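Local coordinates for cytoplasmic protein (Cryptococcus neoformans var. grubii serotype A, PDB 7LPO) that probably hydrolyses the beta-glucosidic bond of steryl glucosides, as a sterylglucosidase of glycosyl hydrolase family 5, at residues N97-V102 / F136-D141; C225-K230 / W353-G358; I277-L282 / P297-G302; A692-A697 / T759-Y764. One frame throughout, in Å; residues are numbered along the deposited sequence.

Contact 1 of 4, residues N97-V102 / F136-D141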
loop_
_atom_site.group_PDB
_atom_site.type_symbol
_atom_site.label_atom_id
_atom_site.label_comp_id
_atom_site.label_asym_id
_atom_site.label_seq_id
_atom_site.Cartn_x
_atom_site.Cartn_y
_atom_site.Cartn_z
ATOM N N ASN A 97 -10.745 13.554 -1.723
ATOM C CA ASN A 97 -9.856 14.709 -1.660
ATOM C C ASN A 97 -8.405 14.301 -1.436
ATOM O O ASN A 97 -7.573 15.157 -1.103
ATOM C CB ASN A 97 -10.301 15.668 -0.551
ATOM C CG ASN A 97 -10.444 14.973 0.800
ATOM O OD1 ASN A 97 -10.091 13.802 0.948
ATOM N ND2 ASN A 97 -10.960 15.696 1.790
ATOM N N LEU A 98 -8.077 13.024 -1.609
ATOM C CA LEU A 98 -6.762 12.503 -1.268
ATOM C C LEU A 98 -6.313 11.509 -2.325
ATOM O O LEU A 98 -7.117 10.737 -2.855
ATOM C CB LEU A 98 -6.780 11.821 0.106
ATOM C CG LEU A 98 -5.524 11.075 0.558
ATOM C CD1 LEU A 98 -4.476 12.053 1.028
ATOM C CD2 LEU A 98 -5.880 10.090 1.666
ATOM N N LEU A 99 -5.023 11.543 -2.626
ATOM C CA LEU A 99 -4.398 10.598 -3.538
ATOM C C LEU A 99 -3.090 10.155 -2.909
ATOM O O LEU A 99 -2.305 11.002 -2.480
ATOM C CB LEU A 99 -4.129 11.218 -4.913
ATOM C CG LEU A 99 -5.331 11.730 -5.698
ATOM C CD1 LEU A 99 -4.843 12.560 -6.870
ATOM C CD2 LEU A 99 -6.203 10.592 -6.167
ATOM N N ARG A 100 -2.887 8.841 -2.810
ATOM C CA ARG A 100 -1.588 8.270 -2.483
ATOM C C ARG A 100 -0.913 7.986 -3.816
ATOM O O ARG A 100 -1.387 7.146 -4.590
ATOM C CB ARG A 100 -1.741 7.009 -1.641
ATOM C CG ARG A 100 -0.411 6.406 -1.206
ATOM C CD ARG A 100 -0.642 5.443 -0.078
ATOM N NE ARG A 100 0.558 4.729 0.343
ATOM C CZ ARG A 100 0.872 3.497 -0.040
ATOM N NH1 ARG A 100 0.093 2.828 -0.890
ATOM N NH2 ARG A 100 1.970 2.928 0.432
ATOM N N TYR A 101 0.153 8.726 -4.114
ATOM C CA TYR A 101 0.734 8.716 -5.450
ATOM C C TYR A 101 1.848 7.682 -5.530
ATOM O O TYR A 101 2.852 7.790 -4.824
ATOM C CB TYR A 101 1.260 10.098 -5.835
ATOM C CG TYR A 101 1.701 10.116 -7.273
ATOM C CD1 TYR A 101 2.972 9.682 -7.634
ATOM C CD2 TYR A 101 0.826 10.508 -8.283
ATOM C CE1 TYR A 101 3.370 9.664 -8.964
ATOM C CE2 TYR A 101 1.222 10.496 -9.617
ATOM C CZ TYR A 101 2.495 10.075 -9.945
ATOM O OH TYR A 101 2.889 10.047 -11.267
ATOM N N VAL A 102 1.688 6.720 -6.428
ATOM C CA VAL A 102 2.575 5.566 -6.526
ATOM C C VAL A 102 3.668 5.837 -7.554
ATOM O O VAL A 102 3.379 6.184 -8.704
ATOM C CB VAL A 102 1.776 4.306 -6.902
ATOM C CG1 VAL A 102 2.701 3.125 -7.104
ATOM C CG2 VAL A 102 0.722 3.994 -5.850
ATOM N N PHE A 136 -6.862 18.160 -5.064
ATOM C CA PHE A 136 -6.450 17.001 -4.290
ATOM C C PHE A 136 -5.292 17.337 -3.361
ATOM O O PHE A 136 -4.405 18.120 -3.708
ATOM C CB PHE A 136 -6.028 15.855 -5.216
ATOM C CG PHE A 136 -7.170 15.170 -5.869
ATOM C CD1 PHE A 136 -7.958 14.292 -5.151
ATOM C CD2 PHE A 136 -7.474 15.415 -7.199
ATOM C CE1 PHE A 136 -9.033 13.674 -5.740
ATOM C CE2 PHE A 136 -8.538 14.795 -7.796
ATOM C CZ PHE A 136 -9.325 13.920 -7.063
ATOM N N ARG A 137 -5.310 16.737 -2.173
ATOM C CA ARG A 137 -4.106 16.578 -1.373
ATOM C C ARG A 137 -3.447 15.267 -1.780
ATOM O O ARG A 137 -4.125 14.301 -2.139
ATOM C CB ARG A 137 -4.415 16.571 0.125
ATOM C CG ARG A 137 -5.227 17.760 0.620
ATOM C CD ARG A 137 -4.505 19.110 0.432
ATOM N NE ARG A 137 -5.199 20.132 1.214
ATOM C CZ ARG A 137 -4.612 21.145 1.844
ATOM N NH1 ARG A 137 -3.295 21.308 1.784
ATOM N NH2 ARG A 137 -5.350 21.996 2.547
ATOM N N VAL A 138 -2.119 15.239 -1.737
ATOM C CA VAL A 138 -1.349 14.092 -2.203
ATOM C C VAL A 138 -0.245 13.788 -1.197
ATOM O O VAL A 138 0.398 14.706 -0.675
ATOM C CB VAL A 138 -0.727 14.359 -3.593
ATOM C CG1 VAL A 138 0.183 13.209 -3.989
ATOM C CG2 VAL A 138 -1.786 14.589 -4.656
ATOM N N PHE A 139 -0.007 12.498 -0.929
ATOM C CA PHE A 139 1.246 12.090 -0.309
ATOM C C PHE A 139 1.888 10.999 -1.160
ATOM O O PHE A 139 1.211 10.206 -1.824
ATOM C CB PHE A 139 1.088 11.696 1.185
ATOM C CG PHE A 139 0.348 10.424 1.450
ATOM C CD1 PHE A 139 -1.023 10.397 1.443
ATOM C CD2 PHE A 139 1.036 9.278 1.805
ATOM C CE1 PHE A 139 -1.708 9.230 1.728
ATOM C CE2 PHE A 139 0.365 8.108 2.088
ATOM C CZ PHE A 139 -1.009 8.085 2.062
ATOM N N MET A 140 3.213 11.039 -1.194
ATOM C CA MET A 140 4.009 10.271 -2.139
ATOM C C MET A 140 4.353 8.902 -1.568
ATOM O O MET A 140 4.773 8.787 -0.414
ATOM C CB MET A 140 5.296 11.026 -2.473
ATOM C CG MET A 140 5.116 12.477 -2.884
ATOM S SD MET A 140 4.055 12.673 -4.336
ATOM C CE MET A 140 4.970 12.094 -5.666
ATOM N N ASP A 141 4.206 7.873 -2.389
ATOM C CA ASP A 141 4.445 6.493 -1.976
ATOM C C ASP A 141 5.584 5.914 -2.796
ATOM O O ASP A 141 5.383 5.564 -3.974
ATOM C CB ASP A 141 3.175 5.663 -2.152
ATOM C CG ASP A 141 3.450 4.170 -2.299
ATOM O OD1 ASP A 141 4.455 3.662 -1.739
ATOM O OD2 ASP A 141 2.644 3.503 -2.985
HETATM O O HOH W 1 4.855 3.619 0.928
#
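Leu98 to Val102 pairs in parallel with Arg137 to Asp141; the strand axes come within 4.6 Å and diverge by 26°. Five backbone hydrogen bonds form the ladder, each strand giving and accepting in turn; the straightest, Tyr101 N to Phe139 O, is 2.9 Å with 170° at the hydrogen. On the face bearing Leu98, Arg100, Phe139 and Asp141, the extended Arg100 chain runs across the Phe139 ring: CG stands over the face, 4.1 Å from the ring centroid, and Arg100 CD touches Phe139 CZ at 3.4 Å. The guanidinium stacks on the Asp141 carboxylate with planes 11° apart. Arg100 NH1 is 3.4 Å from Asp141 OD2, yet no N-H points at that oxygen, so that salt bridge rests on charge, not a hydrogen bond; a water bridges Arg100 NH2, weakly, and Asp141 OD1. Arg100 has salt bridges to Asp267 and Glu521 and hydrogen bonds to Asn42 and Asn270, while Asp141 OD2 bonds to His143. On the other face Tyr101 CD1 meets Met140 CE at 3.7 Å. Leu99 CD1 lies over the Phe136 ring. This pair belongs to the family's TIM barrel: strands 35-43 and 263-267 flank it, and helices 83-93 and 118-133 cover Leu99.

Contact 2 of 4, residues C225-K230 / W353-G358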
loop_
_atom_site.group_PDB
_atom_site.type_symbol
_atom_site.label_atom_id
_atom_site.label_comp_id
_atom_site.label_asym_id
_atom_site.label_seq_id
_atom_site.Cartn_x
_atom_site.Cartn_y
_atom_site.Cartn_z
ATOM N N CYS A 225 30.180 -8.489 2.277
ATOM C CA CYS A 225 29.578 -8.057 1.014
ATOM C C CYS A 225 29.865 -6.573 0.807
ATOM O O CYS A 225 29.044 -5.692 1.085
ATOM C CB CYS A 225 28.088 -8.365 1.003
ATOM S SG CYS A 225 27.763 -10.153 0.955
ATOM N N ILE A 226 31.069 -6.310 0.294
ATOM C CA ILE A 226 31.577 -4.964 0.063
ATOM C C ILE A 226 31.429 -4.617 -1.413
ATOM O O ILE A 226 31.762 -5.420 -2.292
ATOM C CB ILE A 226 33.052 -4.851 0.504
ATOM C CG1 ILE A 226 33.178 -5.025 2.018
ATOM C CG2 ILE A 226 33.644 -3.524 0.040
ATOM C CD1 ILE A 226 32.290 -4.117 2.825
ATOM N N ILE A 227 30.958 -3.405 -1.692
ATOM C CA ILE A 227 30.703 -2.963 -3.060
ATOM C C ILE A 227 30.904 -1.453 -3.104
ATOM O O ILE A 227 30.316 -0.713 -2.310
ATOM C CB ILE A 227 29.291 -3.392 -3.502
ATOM C CG1 ILE A 227 28.925 -2.818 -4.859
ATOM C CG2 ILE A 227 28.255 -2.990 -2.445
ATOM C CD1 ILE A 227 27.708 -3.485 -5.463
ATOM N N ASP A 228 31.773 -0.987 -4.001
ATOM C CA ASP A 228 32.188 0.423 -4.026
ATOM C C ASP A 228 32.704 0.861 -2.657
ATOM O O ASP A 228 32.463 1.981 -2.195
ATOM C CB ASP A 228 31.051 1.332 -4.488
ATOM C CG ASP A 228 30.954 1.418 -5.998
ATOM O OD1 ASP A 228 31.820 0.837 -6.680
ATOM O OD2 ASP A 228 30.000 2.051 -6.506
ATOM N N GLY A 229 33.408 -0.045 -1.989
ATOM C CA GLY A 229 33.936 0.245 -0.674
ATOM C C GLY A 229 32.911 0.369 0.427
ATOM O O GLY A 229 33.286 0.719 1.550
ATOM N N LYS A 230 31.638 0.083 0.147
ATOM C CA LYS A 230 30.569 0.114 1.140
ATOM C C LYS A 230 30.003 -1.286 1.353
ATOM O O LYS A 230 30.026 -2.127 0.452
ATOM C CB LYS A 230 29.401 1.007 0.701
ATOM C CG LYS A 230 29.673 2.472 0.497
ATOM C CD LYS A 230 28.435 3.085 -0.165
ATOM C CE LYS A 230 28.417 4.605 -0.099
ATOM N NZ LYS A 230 27.130 5.164 -0.639
ATOM N N TRP A 353 27.431 -2.378 -15.046
ATOM C CA TRP A 353 26.760 -1.266 -14.385
ATOM C C TRP A 353 27.726 -0.326 -13.677
ATOM O O TRP A 353 27.334 0.792 -13.330
ATOM C CB TRP A 353 25.729 -1.807 -13.391
ATOM C CG TRP A 353 24.679 -2.667 -14.049
ATOM C CD1 TRP A 353 24.611 -4.033 -14.054
ATOM C CD2 TRP A 353 23.558 -2.207 -14.807
ATOM N NE1 TRP A 353 23.511 -4.447 -14.764
ATOM C CE2 TRP A 353 22.848 -3.345 -15.238
ATOM C CE3 TRP A 353 23.081 -0.941 -15.159
ATOM C CZ2 TRP A 353 21.684 -3.254 -16.001
ATOM C CZ3 TRP A 353 21.930 -0.852 -15.916
ATOM C CH2 TRP A 353 21.243 -2.001 -16.330
ATOM N N GLY A 354 28.964 -0.750 -13.441
ATOM C CA GLY A 354 30.009 0.173 -13.040
ATOM C C GLY A 354 30.267 0.333 -11.557
ATOM O O GLY A 354 30.487 1.452 -11.089
ATOM N N TRP A 355 30.260 -0.757 -10.801
ATOM C CA TRP A 355 30.746 -0.741 -9.430
ATOM C C TRP A 355 31.896 -1.732 -9.310
ATOM O O TRP A 355 32.125 -2.562 -10.193
ATOM C CB TRP A 355 29.625 -1.067 -8.425
ATOM C CG TRP A 355 28.882 -2.331 -8.711
ATOM C CD1 TRP A 355 29.329 -3.604 -8.528
ATOM C CD2 TRP A 355 27.556 -2.443 -9.241
ATOM N NE1 TRP A 355 28.356 -4.511 -8.904
ATOM C CE2 TRP A 355 27.263 -3.820 -9.355
ATOM C CE3 TRP A 355 26.591 -1.516 -9.635
ATOM C CZ2 TRP A 355 26.043 -4.289 -9.841
ATOM C CZ3 TRP A 355 25.375 -1.985 -10.105
ATOM C CH2 TRP A 355 25.117 -3.362 -10.209
ATOM N N THR A 356 32.626 -1.633 -8.204
ATOM C CA THR A 356 33.702 -2.561 -7.880
ATOM C C THR A 356 33.264 -3.425 -6.703
ATOM O O THR A 356 32.933 -2.902 -5.634
ATOM C CB THR A 356 34.993 -1.814 -7.537
ATOM O OG1 THR A 356 35.349 -0.949 -8.620
ATOM C CG2 THR A 356 36.139 -2.787 -7.284
ATOM N N ARG A 357 33.281 -4.737 -6.890
ATOM C CA ARG A 357 32.910 -5.670 -5.841
ATOM C C ARG A 357 34.147 -6.111 -5.071
ATOM O O ARG A 357 35.192 -6.396 -5.662
ATOM C CB ARG A 357 32.198 -6.885 -6.432
ATOM C CG ARG A 357 31.398 -7.686 -5.408
ATOM C CD ARG A 357 30.829 -8.928 -6.044
ATOM N NE ARG A 357 29.923 -8.624 -7.148
ATOM C CZ ARG A 357 28.670 -8.201 -6.992
ATOM N NH1 ARG A 357 28.172 -8.016 -5.775
ATOM N NH2 ARG A 357 27.919 -7.954 -8.051
ATOM N N GLY A 358 34.022 -6.152 -3.744
ATOM C CA GLY A 358 35.150 -6.497 -2.902
ATOM C C GLY A 358 35.561 -7.948 -3.053
ATOM O O GLY A 358 34.788 -8.807 -3.475
HETATM O O HOH W 2 34.578 -2.690 -3.323
#
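Ile227 reaches Trp355 through its longer branch. Ile227 CB stands back, 5.0 Å from Trp355 CD1. From there Ile227 CG1 leaves anti to the backbone N (chi1 173°) and closes to 3.8 Å from Trp355 CD1. The chain stays extended at the next bond, which sets the Ile227 CD1 methyl over the indole face, 3.5 Å from the centroid of the Trp355 five-membered ring and 13° off its normal: a well-centred CH-pi contact. Trp159 and Ala163 of helix 159-163 also touch this indole. The isoleucine opens a type I' turn from Ile227 to Lys230, the tight corner of a two-residue beta hairpin joining strands 226-227 and 230-231, with Asp228 and Gly229 at the bend, both at positive phi. The loop after helix 350-353 lies along the hairpin's first strand. A single bridge, Ile227 with Arg357, is bounded by two backbone bonds: Gly358 N to Ile226 O, and Asp228 N to Thr356 O at 2.8 Å. Asp228 adds a side-chain bond, its OD1 accepting from Thr356 N at 3.0 Å on the syn side but well out of the carboxylate plane. Thr356 O also takes a hydrogen from a water that accepts from Gly229 N.

Contact 3 of 4, residues I277-L282 / P297-G302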
loop_
_atom_site.group_PDB
_atom_site.type_symbol
_atom_site.label_atom_id
_atom_site.label_comp_id
_atom_site.label_asym_id
_atom_site.label_seq_id
_atom_site.Cartn_x
_atom_site.Cartn_y
_atom_site.Cartn_z
ATOM N N ILE A 277 15.826 -11.681 8.677
ATOM C CA ILE A 277 16.124 -11.049 9.953
ATOM C C ILE A 277 15.109 -11.499 10.993
ATOM O O ILE A 277 13.894 -11.383 10.789
ATOM C CB ILE A 277 16.105 -9.522 9.817
ATOM C CG1 ILE A 277 17.194 -9.030 8.870
ATOM C CG2 ILE A 277 16.273 -8.886 11.173
ATOM C CD1 ILE A 277 16.920 -7.631 8.341
ATOM N N GLY A 278 15.604 -11.989 12.122
ATOM C CA GLY A 278 14.743 -12.500 13.160
ATOM C C GLY A 278 14.350 -13.946 13.002
ATOM O O GLY A 278 13.617 -14.461 13.851
ATOM N N CYS A 279 14.805 -14.621 11.949
ATOM C CA CYS A 279 14.490 -16.035 11.807
ATOM C C CYS A 279 15.042 -16.789 13.006
ATOM O O CYS A 279 16.224 -16.667 13.335
ATOM C CB CYS A 279 15.077 -16.604 10.518
ATOM S SG CYS A 279 14.614 -18.351 10.272
ATOM N N LYS A 280 14.177 -17.553 13.671
ATOM C CA LYS A 280 14.595 -18.286 14.861
ATOM C C LYS A 280 15.295 -19.591 14.509
ATOM O O LYS A 280 16.172 -20.039 15.252
ATOM C CB LYS A 280 13.382 -18.569 15.754
ATOM C CG LYS A 280 12.633 -17.320 16.195
ATOM C CD LYS A 280 13.465 -16.487 17.156
ATOM C CE LYS A 280 12.777 -15.162 17.495
ATOM N NZ LYS A 280 13.370 -14.006 16.742
ATOM N N ASP A 281 14.934 -20.201 13.385
ATOM C CA ASP A 281 15.421 -21.533 13.044
ATOM C C ASP A 281 15.321 -21.680 11.531
ATOM O O ASP A 281 14.219 -21.792 10.984
ATOM C CB ASP A 281 14.605 -22.596 13.771
ATOM C CG ASP A 281 15.186 -23.985 13.631
ATOM O OD1 ASP A 281 16.131 -24.165 12.838
ATOM O OD2 ASP A 281 14.689 -24.904 14.321
ATOM N N LEU A 282 16.467 -21.677 10.860
ATOM C CA LEU A 282 16.484 -21.734 9.407
ATOM C C LEU A 282 16.035 -23.080 8.855
ATOM O O LEU A 282 15.905 -23.218 7.632
ATOM C CB LEU A 282 17.893 -21.413 8.914
ATOM C CG LEU A 282 18.320 -19.957 9.122
ATOM C CD1 LEU A 282 19.823 -19.825 9.035
ATOM C CD2 LEU A 282 17.641 -19.060 8.108
ATOM N N PRO A 297 9.646 -23.771 0.268
ATOM C CA PRO A 297 10.896 -24.250 0.872
ATOM C C PRO A 297 11.183 -23.516 2.176
ATOM O O PRO A 297 10.898 -22.324 2.317
ATOM C CB PRO A 297 11.964 -23.957 -0.190
ATOM C CG PRO A 297 11.334 -23.055 -1.186
ATOM C CD PRO A 297 9.833 -23.161 -1.062
ATOM N N THR A 298 11.706 -24.257 3.152
ATOM C CA THR A 298 12.267 -23.642 4.343
ATOM C C THR A 298 13.466 -22.789 3.935
ATOM O O THR A 298 13.986 -22.940 2.827
ATOM C CB THR A 298 12.698 -24.722 5.327
ATOM O OG1 THR A 298 13.747 -25.506 4.741
ATOM C CG2 THR A 298 11.521 -25.640 5.662
ATOM N N PRO A 299 13.933 -21.892 4.806
ATOM C CA PRO A 299 15.138 -21.113 4.453
ATOM C C PRO A 299 16.312 -21.980 4.013
ATOM O O PRO A 299 16.957 -21.669 3.003
ATOM C CB PRO A 299 15.437 -20.329 5.741
ATOM C CG PRO A 299 14.091 -20.165 6.389
ATOM C CD PRO A 299 13.335 -21.448 6.080
ATOM N N ILE A 300 16.586 -23.083 4.711
ATOM C CA ILE A 300 17.738 -23.901 4.342
ATOM C C ILE A 300 17.455 -24.687 3.063
ATOM O O ILE A 300 18.341 -24.855 2.216
ATOM C CB ILE A 300 18.147 -24.825 5.504
ATOM C CG1 ILE A 300 19.403 -25.616 5.129
ATOM C CG2 ILE A 300 17.020 -25.781 5.854
ATOM C CD1 ILE A 300 20.610 -24.769 4.862
ATOM N N GLU A 301 16.221 -25.170 2.888
ATOM C CA GLU A 301 15.882 -25.821 1.627
ATOM C C GLU A 301 16.060 -24.865 0.453
ATOM O O GLU A 301 16.491 -25.277 -0.628
ATOM C CB GLU A 301 14.452 -26.356 1.658
ATOM C CG GLU A 301 14.272 -27.592 2.525
ATOM C CD GLU A 301 12.830 -28.106 2.534
ATOM O OE1 GLU A 301 11.886 -27.292 2.374
ATOM O OE2 GLU A 301 12.640 -29.334 2.703
ATOM N N GLY A 302 15.729 -23.586 0.640
ATOM C CA GLY A 302 15.872 -22.629 -0.444
ATOM C C GLY A 302 17.323 -22.349 -0.790
ATOM O O GLY A 302 17.663 -22.160 -1.961
#
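The capping box that starts helix 299-306 is met by Leu282, whose O accepts from Ile300 N in a hydrogen bond of 3.0 Å, bent to 141° at the hydrogen. In the box Thr298, the N-cap, accepts from Glu301 N through OG1, and Glu301 returns the bond by accepting from Thr298 N at OE1, 3.1 Å, tilted out of the plane on the anti side of its carboxylate. With Gly302 N already bonded to Thr298 O, and Pro299 lacking an N-H, Leu282 O supplies an acceptor for the remaining first-turn amide. The carbonyl sits close to apolar groups: Ile300 CG2 comes within 3.3 Å of Leu282 O, since chi1 of -177° sends CG1 anti to the backbone N and leaves CG2 between N and the carbonyl carbon. In this way the loop after strand 263-267 meets the helix that starts 17 residues beyond Leu282. Val373 and Phe387 touch the leucine from other loops, and Gln209 of helix 206-221 touches Pro299. Cys279 adds a loose contact, SG lying 4.3 Å from Pro299 CG. The leucine and proline side chains pack most tightly where Leu282 CD2 presses on Pro299 CB at 3.5 Å.

Contact 4 of 4, residues A692-A697 / T759-Y764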
loop_
_atom_site.group_PDB
_atom_site.type_symbol
_atom_site.label_atom_id
_atom_site.label_comp_id
_atom_site.label_asym_id
_atom_site.label_seq_id
_atom_site.Cartn_x
_atom_site.Cartn_y
_atom_site.Cartn_z
ATOM N N ALA A 692 -21.985 12.081 14.505
ATOM C CA ALA A 692 -21.899 12.679 15.832
ATOM C C ALA A 692 -20.533 13.328 16.011
ATOM O O ALA A 692 -19.505 12.716 15.700
ATOM C CB ALA A 692 -22.117 11.628 16.921
ATOM N N VAL A 693 -20.522 14.550 16.535
ATOM C CA VAL A 693 -19.297 15.323 16.703
ATOM C C VAL A 693 -19.226 15.856 18.131
ATOM O O VAL A 693 -20.222 16.334 18.683
ATOM C CB VAL A 693 -19.221 16.473 15.676
ATOM C CG1 VAL A 693 -20.531 17.224 15.635
ATOM C CG2 VAL A 693 -18.064 17.411 15.991
ATOM N N ARG A 694 -18.045 15.762 18.730
ATOM C CA ARG A 694 -17.789 16.316 20.053
ATOM C C ARG A 694 -17.308 17.750 19.882
ATOM O O ARG A 694 -16.267 17.986 19.255
ATOM C CB ARG A 694 -16.749 15.475 20.792
ATOM C CG ARG A 694 -16.476 15.906 22.227
ATOM C CD ARG A 694 -15.737 14.820 23.008
ATOM N NE ARG A 694 -16.535 13.600 23.130
ATOM C CZ ARG A 694 -17.463 13.396 24.063
ATOM N NH1 ARG A 694 -17.717 14.318 24.976
ATOM N NH2 ARG A 694 -18.138 12.258 24.085
ATOM N N VAL A 695 -18.068 18.699 20.426
ATOM C CA VAL A 695 -17.813 20.127 20.264
ATOM C C VAL A 695 -17.509 20.712 21.638
ATOM O O VAL A 695 -18.304 20.559 22.572
ATOM C CB VAL A 695 -19.011 20.852 19.618
ATOM C CG1 VAL A 695 -18.652 22.303 19.272
ATOM C CG2 VAL A 695 -19.488 20.122 18.363
ATOM N N ARG A 696 -16.367 21.374 21.762
ATOM C CA ARG A 696 -15.928 21.964 23.017
ATOM C C ARG A 696 -16.232 23.459 23.045
ATOM O O ARG A 696 -16.490 24.090 22.017
ATOM C CB ARG A 696 -14.427 21.737 23.229
ATOM C CG ARG A 696 -14.017 20.269 23.323
ATOM C CD ARG A 696 -12.641 20.026 22.695
ATOM N NE ARG A 696 -12.591 20.350 21.266
ATOM C CZ ARG A 696 -11.569 20.050 20.463
ATOM N NH1 ARG A 696 -10.511 19.407 20.944
ATOM N NH2 ARG A 696 -11.604 20.390 19.181
ATOM N N ALA A 697 -16.174 24.026 24.250
ATOM C CA ALA A 697 -16.516 25.431 24.427
ATOM C C ALA A 697 -15.488 26.366 23.804
ATOM O O ALA A 697 -15.824 27.518 23.503
ATOM C CB ALA A 697 -16.669 25.744 25.914
ATOM N N THR A 759 -20.105 26.092 27.816
ATOM C CA THR A 759 -19.229 25.485 28.802
ATOM C C THR A 759 -19.047 24.013 28.467
ATOM O O THR A 759 -19.988 23.345 28.037
ATOM C CB THR A 759 -19.802 25.628 30.217
ATOM O OG1 THR A 759 -18.989 24.891 31.139
ATOM C CG2 THR A 759 -21.234 25.108 30.282
ATOM N N GLY A 760 -17.833 23.523 28.673
ATOM C CA GLY A 760 -17.571 22.100 28.598
ATOM C C GLY A 760 -17.566 21.534 27.198
ATOM O O GLY A 760 -16.974 22.122 26.292
ATOM N N GLU A 761 -18.216 20.386 27.017
ATOM C CA GLU A 761 -18.274 19.748 25.713
ATOM C C GLU A 761 -19.602 19.024 25.587
ATOM O O GLU A 761 -20.195 18.600 26.582
ATOM C CB GLU A 761 -17.108 18.777 25.490
ATOM C CG GLU A 761 -16.679 17.995 26.715
ATOM C CD GLU A 761 -15.356 17.272 26.504
ATOM O OE1 GLU A 761 -15.314 16.036 26.703
ATOM O OE2 GLU A 761 -14.360 17.940 26.130
ATOM N N GLU A 762 -20.054 18.881 24.346
ATOM C CA GLU A 762 -21.374 18.359 24.042
ATOM C C GLU A 762 -21.311 17.697 22.676
ATOM O O GLU A 762 -20.578 18.152 21.793
ATOM C CB GLU A 762 -22.412 19.483 24.064
ATOM C CG GLU A 762 -23.849 19.039 24.222
ATOM C CD GLU A 762 -24.777 20.225 24.427
ATOM O OE1 GLU A 762 -24.345 21.211 25.070
ATOM O OE2 GLU A 762 -25.926 20.180 23.940
ATOM N N VAL A 763 -22.059 16.614 22.514
ATOM C CA VAL A 763 -22.122 15.893 21.252
ATOM C C VAL A 763 -23.339 16.378 20.472
ATOM O O VAL A 763 -24.481 16.204 20.911
ATOM C CB VAL A 763 -22.185 14.373 21.471
ATOM C CG1 VAL A 763 -22.351 13.662 20.125
ATOM C CG2 VAL A 763 -20.951 13.886 22.205
ATOM N N TYR A 764 -23.093 16.975 19.315
ATOM C CA TYR A 764 -24.134 17.287 18.351
ATOM C C TYR A 764 -24.259 16.141 17.349
ATOM O O TYR A 764 -23.322 15.369 17.136
ATOM C CB TYR A 764 -23.810 18.582 17.612
ATOM C CG TYR A 764 -23.616 19.807 18.472
ATOM C CD1 TYR A 764 -23.837 19.780 19.838
ATOM C CD2 TYR A 764 -23.225 21.007 17.898
ATOM C CE1 TYR A 764 -23.669 20.916 20.609
ATOM C CE2 TYR A 764 -23.047 22.132 18.651
ATOM C CZ TYR A 764 -23.266 22.088 20.005
ATOM O OH TYR A 764 -23.086 23.234 20.740
#
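Backbone hydrogen bonds come first: Val693 and Tyr764 bond to each other in both directions, as do Val695 and Glu762, with Val695 N 2.9 Å from Glu762 O. The strands run antiparallel, 157° between their directions, and Arg694 with Val763 and Arg696 with Glu761 are the non-hydrogen-bonded pairs. Past the last bridge, Ala697 N still donates to Gly760 O, though bent to 132° at the hydrogen. On the face of Val693, Val695, Glu762 and Tyr764 the contacts across the strands are apolar. The CG2 methyl of Val695 sits over the Tyr764 ring, 4.1 Å from its centroid, and Val693 CG1 lies 4.1 Å from Tyr764 CB. Outside the two segments the ring also stacks on His740, and its OH bonds to Pro755 O. Charge is found on the other, more exposed face. There the Arg694 chain bends at its third torsion (chi3 -63°), which carries Arg694 NH1 to Glu761 OE1 at 3.4 Å in a salt bridge, the two group planes well tilted. Val763 CG2 covers one guanidinium face, 3.8 Å from Arg694 NH2, while Arg694 NE is paired with Glu678 of strand 676-682. Both strands are central in a four-stranded antiparallel sheet, and Trp752 of strand 749-753, outside that sheet, touches Val693 and Tyr764, consistent with the beta-sandwich of the family's C-terminal domain.

In the fold
Contact 1 is the most central of the four, about 12 Å from the chain's centre, whereas contacts 2, 3 and 4 lie between 26 and 35 Å out. Contacts 1 and 3 are buried, contacts 2 and 4 partly buried. Contacts 1 and 4 are both strand ladders, parallel in the barrel and antiparallel in the C-terminal domain. Each carries one arginine-carboxylate salt bridge, buried in the first and on a more exposed face in the second. Contacts 2 and 3 join loops to a hairpin and to a helix start, with three hydrogen bonds and one. Contact 3 is nested in the chain segment that contact 2 closes. Contacts 2 and 4 lie on opposite sides of the chain's centre.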